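Local coordinates for SusD superfamily protein (Bacteroides fragilis, PDB 3L22) that probably binds glycans at the outer membrane for uptake, as other SusD-family proteins do, and can bind zinc ions, at residues A339-K353 / I369-I381. Numbering follows the deposited sequence.
Sequences ANKAGGEATAKSLLK and IDNLSGDALKEAI. With EDO (1,2-ethanediol), chain B; EDO (1,2-ethanediol), chain V.
Two successive helices of the SusD-family, TPR-like helical fold pack here, with Leu377 as knob in the hole of Glu345, Ala348, Lys349 and Leu352; the axes of 345-353 and 374-381 approach to 10.8 Å and run in the same general direction, inclined by 29°. With CG anti to the backbone N (chi1 176°) the branch points into the hole, CD2 on Glu345 CG at 3.6 Å and CD1 against Lys349 CG. Deeper, Leu352 CD2 meets Ala380 CB at 3.8 Å, and Ile381 CD1 rests against Ala339 CB. Polar groups rim this apolar seam. Glu345, extended beyond CG, accepts Gly374 N at OE2 (2.9 Å), the donor lying above the carboxylate plane. Lys378 NZ donates to Ala339 O (3.0 Å) and to a water lying within hydrogen-bonding distance of Glu345 OE2 and Gly374 O. Beyond Leu377, Lys349 NZ bonds Asp370 O (3.0 Å), while Lys353 bends at chi3 (80°), passes Ile369 and forms a salt bridge from NZ to Asp370 OD1 (2.7 Å), on the syn side. The ammonium groups of Lys349 and Lys353 thus both hold Asp370, in the 3-10 segment 369-371, to helix 345-353, while their methylenes, lying against Ile369, extend the apolar contact outward to its rim.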
loop_
_atom_site.group_PDB
_atom_site.type_symbol
_atom_site.label_atom_id
_atom_site.label_comp_id
_atom_site.label_asym_id
_atom_site.label_seq_id
_atom_site.Cartn_x
_atom_site.Cartn_y
_atom_site.Cartn_z
ATOM N N ALA A 339 21.353 2.526 0.547
ATOM C CA ALA A 339 22.033 1.864 1.668
ATOM C C ALA A 339 22.414 0.409 1.330
ATOM O O ALA A 339 23.297 -0.151 1.977
ATOM C CB ALA A 339 21.192 1.908 2.930
ATOM N N ASN A 340 21.716 -0.202 0.364
ATOM C CA ASN A 340 22.013 -1.566 -0.094
ATOM C C ASN A 340 22.991 -1.600 -1.263
ATOM O O ASN A 340 23.228 -2.653 -1.799
ATOM C CB ASN A 340 20.730 -2.291 -0.482
ATOM C CG ASN A 340 20.000 -2.836 0.695
ATOM O OD1 ASN A 340 20.426 -3.818 1.267
ATOM N ND2 ASN A 340 18.898 -2.220 1.060
ATOM N N LYS A 341 23.567 -0.458 -1.638
ATOM C CA LYS A 341 24.374 -0.325 -2.842
ATOM C C LYS A 341 25.796 0.096 -2.429
ATOM O O LYS A 341 25.963 0.985 -1.586
ATOM C CB LYS A 341 23.661 0.699 -3.746
ATOM C CG LYS A 341 24.297 0.930 -5.076
ATOM C CD LYS A 341 23.566 2.007 -5.870
ATOM C CE LYS A 341 24.419 2.451 -7.046
ATOM N NZ LYS A 341 24.659 1.281 -7.943
ATOM N N ALA A 342 26.820 -0.605 -2.948
ATOM C CA ALA A 342 28.214 -0.275 -2.699
ATOM C C ALA A 342 28.459 1.193 -3.079
ATOM O O ALA A 342 28.092 1.613 -4.177
ATOM C CB ALA A 342 29.162 -1.210 -3.553
ATOM N N GLY A 343 29.015 1.975 -2.160
ATOM C CA GLY A 343 29.223 3.414 -2.405
ATOM C C GLY A 343 28.007 4.311 -2.212
ATOM O O GLY A 343 28.124 5.525 -2.338
ATOM N N GLY A 344 26.858 3.741 -1.847
ATOM C CA GLY A 344 25.647 4.515 -1.743
ATOM C C GLY A 344 25.329 5.183 -0.417
ATOM O O GLY A 344 24.303 5.856 -0.323
ATOM N N GLU A 345 26.185 5.040 0.594
ATOM C CA GLU A 345 25.826 5.493 1.939
ATOM C C GLU A 345 25.650 7.005 2.073
ATOM O O GLU A 345 24.676 7.452 2.682
ATOM C CB GLU A 345 26.778 4.913 3.021
ATOM C CG GLU A 345 26.407 3.408 3.281
ATOM C CD GLU A 345 27.126 2.750 4.467
ATOM O OE1 GLU A 345 27.994 3.386 5.108
ATOM O OE2 GLU A 345 26.778 1.589 4.754
ATOM N N ALA A 346 26.542 7.780 1.470
ATOM C CA ALA A 346 26.436 9.241 1.492
ATOM C C ALA A 346 25.102 9.699 0.936
ATOM O O ALA A 346 24.446 10.562 1.512
ATOM C CB ALA A 346 27.661 9.942 0.698
ATOM N N THR A 347 24.672 9.104 -0.161
ATOM C CA THR A 347 23.372 9.450 -0.740
ATOM C C THR A 347 22.201 9.031 0.154
ATOM O O THR A 347 21.215 9.774 0.312
ATOM C CB THR A 347 23.242 8.803 -2.144
ATOM O OG1 THR A 347 24.310 9.287 -2.935
ATOM C CG2 THR A 347 21.908 9.090 -2.825
ATOM N N ALA A 348 22.297 7.836 0.722
ATOM C CA ALA A 348 21.251 7.320 1.631
ATOM C C ALA A 348 21.062 8.280 2.800
ATOM O O ALA A 348 19.922 8.590 3.186
ATOM C CB ALA A 348 21.615 5.885 2.161
ATOM N N LYS A 349 22.183 8.732 3.345
ATOM C CA LYS A 349 22.173 9.668 4.470
ATOM C C LYS A 349 21.532 10.998 4.089
ATOM O O LYS A 349 20.754 11.556 4.875
ATOM C CB LYS A 349 23.581 9.935 5.003
ATOM C CG LYS A 349 24.309 8.770 5.693
ATOM C CD LYS A 349 25.804 9.151 5.827
ATOM C CE LYS A 349 26.460 8.236 6.707
ATOM N NZ LYS A 349 27.952 8.351 6.833
ATOM N N SER A 350 21.834 11.511 2.905
ATOM C CA SER A 350 21.252 12.797 2.491
ATOM C C SER A 350 19.736 12.662 2.284
ATOM O O SER A 350 18.973 13.552 2.673
ATOM C CB SER A 350 21.952 13.369 1.256
ATOM O OG SER A 350 21.473 12.764 0.076
ATOM N N LEU A 351 19.296 11.526 1.732
ATOM C CA LEU A 351 17.870 11.248 1.544
ATOM C C LEU A 351 17.147 11.125 2.905
ATOM O O LEU A 351 16.090 11.748 3.105
ATOM C CB LEU A 351 17.678 9.984 0.687
ATOM C CG LEU A 351 18.108 10.065 -0.786
ATOM C CD1 LEU A 351 18.252 8.681 -1.459
ATOM C CD2 LEU A 351 17.190 10.984 -1.612
ATOM N N LEU A 352 17.717 10.337 3.831
ATOM C CA LEU A 352 17.182 10.200 5.208
ATOM C C LEU A 352 17.062 11.568 5.868
ATOM O O LEU A 352 16.020 11.888 6.445
ATOM C CB LEU A 352 18.039 9.271 6.090
ATOM C CG LEU A 352 17.621 9.050 7.548
ATOM C CD1 LEU A 352 16.133 8.578 7.612
ATOM C CD2 LEU A 352 18.544 8.067 8.278
ATOM N N LYS A 353 18.093 12.399 5.741
ATOM C CA LYS A 353 18.065 13.709 6.373
ATOM C C LYS A 353 16.922 14.588 5.840
ATOM O O LYS A 353 16.299 15.336 6.614
ATOM C CB LYS A 353 19.411 14.413 6.252
ATOM C CG LYS A 353 20.474 13.823 7.159
ATOM C CD LYS A 353 21.877 14.255 6.795
ATOM C CE LYS A 353 22.204 15.657 7.328
ATOM N NZ LYS A 353 23.678 15.943 7.494
ATOM N N ILE A 369 23.001 11.522 11.982
ATOM C CA ILE A 369 22.874 10.819 10.696
ATOM C C ILE A 369 24.189 10.745 9.943
ATOM O O ILE A 369 24.541 9.697 9.384
ATOM C CB ILE A 369 21.780 11.435 9.793
ATOM C CG1 ILE A 369 20.396 11.143 10.411
ATOM C CG2 ILE A 369 21.877 10.824 8.354
ATOM C CD1 ILE A 369 19.225 11.742 9.674
ATOM N N ASP A 370 24.951 11.831 9.981
ATOM C CA ASP A 370 26.249 11.856 9.339
ATOM C C ASP A 370 27.219 10.796 9.818
ATOM O O ASP A 370 28.086 10.428 9.053
ATOM C CB ASP A 370 26.888 13.260 9.434
ATOM C CG ASP A 370 26.110 14.303 8.604
ATOM O OD1 ASP A 370 25.573 13.966 7.520
ATOM O OD2 ASP A 370 25.979 15.454 9.061
ATOM N N ASN A 371 27.049 10.272 11.036
ATOM C CA ASN A 371 27.929 9.232 11.538
ATOM C C ASN A 371 27.370 7.822 11.371
ATOM O O ASN A 371 28.000 6.889 11.726
ATOM C CB ASN A 371 28.280 9.519 13.023
ATOM C CG ASN A 371 29.213 10.707 13.176
ATOM O OD1 ASN A 371 29.815 11.140 12.210
ATOM N ND2 ASN A 371 29.373 11.206 14.401
ATOM N N LEU A 372 26.195 7.660 10.817
ATOM C CA LEU A 372 25.669 6.310 10.560
ATOM C C LEU A 372 26.397 5.567 9.427
ATOM O O LEU A 372 26.788 6.171 8.439
ATOM C CB LEU A 372 24.199 6.397 10.189
ATOM C CG LEU A 372 23.233 6.924 11.250
ATOM C CD1 LEU A 372 21.847 7.139 10.625
ATOM C CD2 LEU A 372 23.193 5.957 12.431
ATOM N N SER A 373 26.501 4.250 9.541
ATOM C CA SER A 373 26.915 3.425 8.424
ATOM C C SER A 373 26.379 2.018 8.639
ATOM O O SER A 373 25.864 1.706 9.713
ATOM C CB SER A 373 28.441 3.434 8.264
ATOM O OG SER A 373 29.008 2.767 9.336
ATOM N N GLY A 374 26.500 1.185 7.606
ATOM C CA GLY A 374 26.091 -0.207 7.635
ATOM C C GLY A 374 24.738 -0.451 8.279
ATOM O O GLY A 374 23.723 0.197 7.940
ATOM N N ASP A 375 24.725 -1.349 9.264
ATOM C CA ASP A 375 23.480 -1.742 9.928
ATOM C C ASP A 375 22.777 -0.629 10.668
ATOM O O ASP A 375 21.540 -0.603 10.681
ATOM C CB ASP A 375 23.726 -2.900 10.908
ATOM C CG ASP A 375 24.007 -4.223 10.197
ATOM O OD1 ASP A 375 23.725 -4.333 8.985
ATOM O OD2 ASP A 375 24.502 -5.161 10.872
ATOM N N ALA A 376 23.532 0.256 11.307
ATOM C CA ALA A 376 22.943 1.384 11.999
ATOM C C ALA A 376 22.213 2.306 11.057
ATOM O O ALA A 376 21.128 2.820 11.401
ATOM C CB ALA A 376 23.994 2.175 12.808
ATOM N N LEU A 377 22.795 2.500 9.874
ATOM C CA LEU A 377 22.173 3.327 8.835
ATOM C C LEU A 377 20.894 2.676 8.329
ATOM O O LEU A 377 19.872 3.327 8.226
ATOM C CB LEU A 377 23.131 3.591 7.660
ATOM C CG LEU A 377 22.586 4.368 6.441
ATOM C CD1 LEU A 377 21.978 5.726 6.881
ATOM C CD2 LEU A 377 23.716 4.576 5.389
ATOM N N LYS A 378 20.946 1.406 7.992
ATOM C CA LYS A 378 19.729 0.721 7.550
ATOM C C LYS A 378 18.632 0.781 8.602
ATOM O O LYS A 378 17.462 1.075 8.293
ATOM C CB LYS A 378 20.018 -0.724 7.187
ATOM C CG LYS A 378 20.847 -0.856 5.892
ATOM C CD LYS A 378 21.037 -2.286 5.472
ATOM C CE LYS A 378 21.895 -2.431 4.201
ATOM N NZ LYS A 378 23.272 -1.936 4.426
ATOM N N GLU A 379 18.992 0.529 9.850
ATOM C CA GLU A 379 18.004 0.569 10.919
ATOM C C GLU A 379 17.395 1.964 11.084
ATOM O O GLU A 379 16.208 2.082 11.326
ATOM C CB GLU A 379 18.629 0.117 12.220
ATOM C CG GLU A 379 17.644 0.071 13.381
ATOM C CD GLU A 379 18.079 -0.890 14.537
ATOM O OE1 GLU A 379 18.641 -2.006 14.238
ATOM O OE2 GLU A 379 17.863 -0.480 15.728
ATOM N N ALA A 380 18.203 3.016 10.932
ATOM C CA ALA A 380 17.663 4.375 11.004
ATOM C C ALA A 380 16.664 4.632 9.873
ATOM O O ALA A 380 15.670 5.315 10.065
ATOM C CB ALA A 380 18.797 5.426 10.958
ATOM N N ILE A 381 16.939 4.091 8.696
ATOM C CA ILE A 381 16.009 4.237 7.569
ATOM C C ILE A 381 14.718 3.449 7.832
ATOM O O ILE A 381 13.616 4.001 7.661
ATOM C CB ILE A 381 16.658 3.802 6.226
ATOM C CG1 ILE A 381 17.816 4.757 5.867
ATOM C CG2 ILE A 381 15.567 3.733 5.096
ATOM C CD1 ILE A 381 18.824 4.214 4.831
HETATM C C1 EDO B . 27.693 2.349 12.124
HETATM O O1 EDO B . 26.750 3.345 12.640
HETATM C C2 EDO B . 27.591 0.820 12.306
HETATM O O2 EDO B . 26.400 0.024 12.045
HETATM C C1 EDO V . 30.066 3.480 1.457
HETATM O O1 EDO V . 28.862 3.696 0.728
HETATM C C2 EDO V . 30.279 1.972 1.616
HETATM O O2 EDO V . 29.737 1.237 0.498
HETATM O O HOH W 1 23.860 0.603 5.110
#